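Local structure of 2-oxoglutarate dehydrogenase E3 component (Thermus thermophilus, 2YQU) at residues Met1-Tyr14 against Gly24-Gly38. The protein probably catalyses the NAD(+)-dependent reoxidation of protein-bound dihydrolipoyl groups, using one FAD per subunit as cofactor. Residues are numbered along the deposited sequence; the frame is centred on the assembly and turned at random.
Sequences MYDLLVIGAGPGGY and GMKVGVVEKEKALGG. With FAD (flavin-adenine dinucleotide), chain D.
The FAD-binding Rossmann beta-alpha-beta unit pairs strand 4-7 with strand 27-31 in parallel, Val6 N bonding to Gly28 O (2.8 Å) and Val30 N to Val6 O, with helix 11-22 as the crossover. In its GxGxxG pattern, Gly8 and Gly10 make way for the cofactor, since a side chain on either would strike the ribose or its linking oxygen; one on Gly13 would run into Gly8 O. Gly12, between the second and third pattern glycines, donates its amide to FAD O1P (3.0 Å). Glu31 ends the second strand. Its CG lies anti to the backbone N (chi1 166°) and the chain then bends at chi2, bringing the carboxylate to the adenosine ribose: FAD O2B donates to OE1 (2.6 Å) and FAD O3B to OE2 (2.7 Å). Ala9 N also reaches OE2 on its anti side (3.0 Å). With Glu31 replaced by an alanine, both ribose hydroxyls and the Ala9 amide would probably lose their shared acceptor. Next to this carboxylate, Ala9 CB packs on Leu36 CD2 (3.7 Å). At the far end, Asp3 OD2 accepts from Lys26 N, and the Tyr2 ring, whose OH bonds His107, lays one face over Gly28, whose CA sits 3.8 Å from the ring centroid, 16° off its normal.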
# COMPACT_ATOMS: atom_id res chain seq x y z
N MET A 1 4.71 41.54 18.64
CA MET A 1 5.18 41.03 17.33
C MET A 1 4.92 39.53 17.26
O MET A 1 4.52 38.93 18.25
CB MET A 1 6.68 41.32 17.13
CG MET A 1 7.62 40.60 18.10
SD MET A 1 9.36 40.71 17.68
CE MET A 1 9.83 42.26 18.58
N TYR A 2 5.16 38.95 16.10
CA TYR A 2 5.07 37.50 15.96
C TYR A 2 6.21 36.80 16.67
O TYR A 2 7.31 37.35 16.77
CB TYR A 2 5.13 37.13 14.48
CG TYR A 2 3.93 37.55 13.69
CD1 TYR A 2 4.07 38.35 12.56
CD2 TYR A 2 2.66 37.12 14.03
CE1 TYR A 2 2.96 38.73 11.81
CE2 TYR A 2 1.55 37.48 13.28
CZ TYR A 2 1.71 38.28 12.17
OH TYR A 2 0.61 38.64 11.44
N ASP A 3 5.97 35.59 17.15
CA ASP A 3 7.06 34.72 17.58
C ASP A 3 7.74 34.13 16.34
O ASP A 3 8.96 33.97 16.32
CB ASP A 3 6.55 33.58 18.47
CG ASP A 3 5.95 34.09 19.75
OD1 ASP A 3 6.54 35.00 20.37
OD2 ASP A 3 4.88 33.64 20.21
N LEU A 4 6.94 33.80 15.33
CA LEU A 4 7.43 33.18 14.11
C LEU A 4 6.74 33.81 12.92
O LEU A 4 5.52 33.87 12.87
CB LEU A 4 7.13 31.68 14.11
CG LEU A 4 7.43 30.94 12.79
CD1 LEU A 4 8.92 31.01 12.44
CD2 LEU A 4 6.94 29.49 12.84
N LEU A 5 7.52 34.27 11.95
CA LEU A 5 7.02 34.72 10.67
C LEU A 5 7.56 33.75 9.64
O LEU A 5 8.77 33.55 9.56
CB LEU A 5 7.50 36.13 10.38
CG LEU A 5 7.00 36.78 9.09
CD1 LEU A 5 5.51 36.98 9.12
CD2 LEU A 5 7.72 38.12 8.90
N VAL A 6 6.66 33.15 8.87
CA VAL A 6 6.99 32.16 7.86
C VAL A 6 6.80 32.79 6.49
O VAL A 6 5.75 33.37 6.23
CB VAL A 6 6.08 30.92 7.96
CG1 VAL A 6 6.49 29.88 6.93
CG2 VAL A 6 6.12 30.33 9.36
N ILE A 7 7.81 32.69 5.64
CA ILE A 7 7.71 33.17 4.27
C ILE A 7 7.53 31.98 3.34
O ILE A 7 8.46 31.20 3.14
CB ILE A 7 8.96 33.97 3.89
CG1 ILE A 7 9.12 35.18 4.82
CG2 ILE A 7 8.87 34.46 2.44
CD1 ILE A 7 10.52 35.75 4.86
N GLY A 8 6.34 31.86 2.75
CA GLY A 8 5.98 30.74 1.90
C GLY A 8 5.01 29.84 2.64
O GLY A 8 5.19 29.56 3.82
N ALA A 9 3.97 29.40 1.94
CA ALA A 9 2.91 28.57 2.50
C ALA A 9 2.79 27.25 1.75
O ALA A 9 1.69 26.69 1.62
CB ALA A 9 1.58 29.30 2.49
N GLY A 10 3.92 26.76 1.26
CA GLY A 10 4.04 25.40 0.76
C GLY A 10 4.09 24.36 1.86
O GLY A 10 3.92 24.67 3.03
N PRO A 11 4.32 23.10 1.47
CA PRO A 11 4.42 21.99 2.43
C PRO A 11 5.33 22.32 3.62
O PRO A 11 4.99 21.99 4.77
CB PRO A 11 5.01 20.85 1.59
CG PRO A 11 4.62 21.16 0.19
CD PRO A 11 4.47 22.65 0.08
N GLY A 12 6.45 22.97 3.34
CA GLY A 12 7.38 23.38 4.38
C GLY A 12 6.78 24.44 5.27
O GLY A 12 6.68 24.27 6.48
N GLY A 13 6.36 25.53 4.65
CA GLY A 13 5.89 26.69 5.39
C GLY A 13 4.60 26.45 6.14
O GLY A 13 4.53 26.74 7.34
N TYR A 14 3.59 25.94 5.46
CA TYR A 14 2.26 25.81 6.06
C TYR A 14 2.24 24.74 7.16
O TYR A 14 1.55 24.90 8.18
CB TYR A 14 1.15 25.65 4.99
CG TYR A 14 0.71 24.22 4.70
CD1 TYR A 14 0.01 23.49 5.65
CD2 TYR A 14 0.94 23.64 3.45
CE1 TYR A 14 -0.39 22.19 5.39
CE2 TYR A 14 0.53 22.34 3.19
CZ TYR A 14 -0.14 21.63 4.15
OH TYR A 14 -0.55 20.34 3.90
N GLY A 24 2.61 26.62 20.71
CA GLY A 24 2.22 27.80 21.45
C GLY A 24 2.76 29.11 20.90
O GLY A 24 2.67 30.14 21.57
N MET A 25 3.34 29.07 19.71
CA MET A 25 3.88 30.26 19.07
C MET A 25 2.77 31.10 18.43
O MET A 25 1.76 30.57 17.96
CB MET A 25 4.90 29.87 17.98
CG MET A 25 6.10 29.07 18.49
SD MET A 25 7.34 28.84 17.19
CE MET A 25 8.20 30.39 17.34
N LYS A 26 2.98 32.42 18.42
CA LYS A 26 2.13 33.33 17.67
C LYS A 26 2.74 33.43 16.29
O LYS A 26 3.87 33.89 16.16
CB LYS A 26 2.08 34.71 18.32
CG LYS A 26 1.26 35.72 17.55
CD LYS A 26 1.29 37.10 18.21
CE LYS A 26 0.41 38.11 17.47
NZ LYS A 26 0.84 39.53 17.74
N VAL A 27 2.00 32.99 15.28
CA VAL A 27 2.57 32.77 13.96
C VAL A 27 1.88 33.61 12.90
O VAL A 27 0.66 33.72 12.88
CB VAL A 27 2.43 31.29 13.54
CG1 VAL A 27 3.12 31.06 12.20
CG2 VAL A 27 3.00 30.38 14.61
N GLY A 28 2.70 34.20 12.03
CA GLY A 28 2.24 34.84 10.82
C GLY A 28 2.89 34.19 9.61
O GLY A 28 4.01 33.69 9.70
N VAL A 29 2.19 34.23 8.49
CA VAL A 29 2.65 33.62 7.24
C VAL A 29 2.45 34.62 6.10
O VAL A 29 1.35 35.16 5.94
CB VAL A 29 1.87 32.32 6.94
CG1 VAL A 29 2.36 31.67 5.64
CG2 VAL A 29 2.00 31.33 8.09
N VAL A 30 3.50 34.87 5.33
CA VAL A 30 3.41 35.68 4.12
C VAL A 30 3.49 34.75 2.91
O VAL A 30 4.40 33.94 2.79
CB VAL A 30 4.53 36.74 4.03
CG1 VAL A 30 4.20 37.79 2.98
CG2 VAL A 30 4.78 37.39 5.39
N GLU A 31 2.53 34.88 2.00
CA GLU A 31 2.51 34.11 0.76
C GLU A 31 2.03 35.03 -0.36
O GLU A 31 0.99 35.69 -0.23
CB GLU A 31 1.60 32.90 0.92
CG GLU A 31 1.21 32.18 -0.36
CD GLU A 31 2.38 31.60 -1.12
OE1 GLU A 31 2.67 32.07 -2.24
OE2 GLU A 31 3.02 30.65 -0.62
N LYS A 32 2.78 35.06 -1.46
CA LYS A 32 2.50 35.98 -2.57
C LYS A 32 1.37 35.51 -3.48
O LYS A 32 0.67 36.32 -4.05
CB LYS A 32 3.77 36.30 -3.37
CG LYS A 32 4.42 35.11 -4.07
CD LYS A 32 5.63 35.54 -4.89
CE LYS A 32 6.32 34.36 -5.53
NZ LYS A 32 5.68 33.98 -6.82
N GLU A 33 1.19 34.19 -3.61
CA GLU A 33 0.09 33.64 -4.40
C GLU A 33 -1.21 33.64 -3.60
O GLU A 33 -1.20 33.52 -2.38
CB GLU A 33 0.42 32.22 -4.86
CG GLU A 33 1.71 32.10 -5.67
CD GLU A 33 1.72 32.98 -6.91
OE1 GLU A 33 0.71 32.98 -7.64
OE2 GLU A 33 2.74 33.67 -7.14
N LYS A 34 -2.34 33.75 -4.30
CA LYS A 34 -3.64 33.86 -3.63
C LYS A 34 -3.97 32.65 -2.77
O LYS A 34 -4.40 32.80 -1.63
CB LYS A 34 -4.74 34.10 -4.66
CG LYS A 34 -6.16 34.03 -4.11
CD LYS A 34 -7.14 34.67 -5.09
CE LYS A 34 -8.58 34.25 -4.83
NZ LYS A 34 -9.51 35.42 -4.87
N ALA A 35 -3.79 31.45 -3.32
CA ALA A 35 -4.11 30.21 -2.61
C ALA A 35 -2.90 29.70 -1.84
O ALA A 35 -1.76 29.87 -2.27
CB ALA A 35 -4.59 29.15 -3.58
N LEU A 36 -3.16 29.06 -0.71
CA LEU A 36 -2.12 28.47 0.12
C LEU A 36 -1.81 27.08 -0.41
O LEU A 36 -2.55 26.55 -1.23
CB LEU A 36 -2.59 28.39 1.57
CG LEU A 36 -3.02 29.72 2.19
CD1 LEU A 36 -3.62 29.52 3.58
CD2 LEU A 36 -1.84 30.67 2.25
N GLY A 37 -0.72 26.50 0.06
CA GLY A 37 -0.36 25.12 -0.25
C GLY A 37 0.88 24.98 -1.12
O GLY A 37 1.36 23.87 -1.34
N GLY A 38 1.38 26.10 -1.63
CA GLY A 38 2.61 26.14 -2.38
C GLY A 38 2.58 25.49 -3.75
O GLY A 38 1.52 25.26 -4.33
PA FAD D . 6.81 25.46 -2.28
O1A FAD D . 7.30 25.80 -3.63
O2A FAD D . 5.76 24.34 -2.27
O5B FAD D . 6.24 26.79 -1.58
C5B FAD D . 6.96 27.99 -1.68
C4B FAD D . 5.95 29.12 -1.63
O4B FAD D . 6.65 30.31 -1.32
C3B FAD D . 5.25 29.35 -2.97
O3B FAD D . 3.85 29.23 -2.81
C2B FAD D . 5.63 30.76 -3.37
O2B FAD D . 4.56 31.46 -3.95
C1B FAD D . 6.06 31.37 -2.04
N9A FAD D . 7.06 32.44 -2.09
C8A FAD D . 8.31 32.42 -2.65
N7A FAD D . 8.92 33.60 -2.40
C5A FAD D . 8.07 34.37 -1.69
C6A FAD D . 8.17 35.66 -1.17
N6A FAD D . 9.30 36.36 -1.20
N1A FAD D . 7.10 36.16 -0.48
C2A FAD D . 5.95 35.44 -0.27
N3A FAD D . 5.86 34.16 -0.78
C4A FAD D . 6.90 33.66 -1.48
N1 FAD D . 6.93 16.41 -4.38
C2 FAD D . 6.59 15.24 -3.73
O2 FAD D . 7.05 14.98 -2.62
N3 FAD D . 5.73 14.36 -4.33
C4 FAD D . 5.21 14.63 -5.58
O4 FAD D . 4.30 13.91 -5.97
C4X FAD D . 5.54 15.81 -6.25
N5 FAD D . 5.01 16.08 -7.50
C5X FAD D . 5.36 17.27 -8.14
C6 FAD D . 4.84 17.54 -9.40
C7 FAD D . 5.18 18.74 -10.06
C7M FAD D . 4.51 19.04 -11.38
C8 FAD D . 6.03 19.65 -9.45
C8M FAD D . 6.17 21.06 -9.97
C9 FAD D . 6.56 19.37 -8.19
C9A FAD D . 6.24 18.18 -7.53
N10 FAD D . 6.77 17.88 -6.27
C10 FAD D . 6.41 16.70 -5.64
C1' FAD D . 7.81 18.75 -5.61
C2' FAD D . 7.11 19.63 -4.57
O2' FAD D . 6.12 20.44 -5.19
C3' FAD D . 8.09 20.48 -3.78
O3' FAD D . 9.12 19.66 -3.26
C4' FAD D . 7.40 21.17 -2.61
O4' FAD D . 6.35 21.99 -3.08
C5' FAD D . 8.40 21.97 -1.78
O5' FAD D . 7.74 22.67 -0.75
P FAD D . 8.31 24.07 -0.21
O1P FAD D . 7.48 24.52 0.95
O2P FAD D . 9.81 24.00 0.04
O3P FAD D . 8.13 25.13 -1.41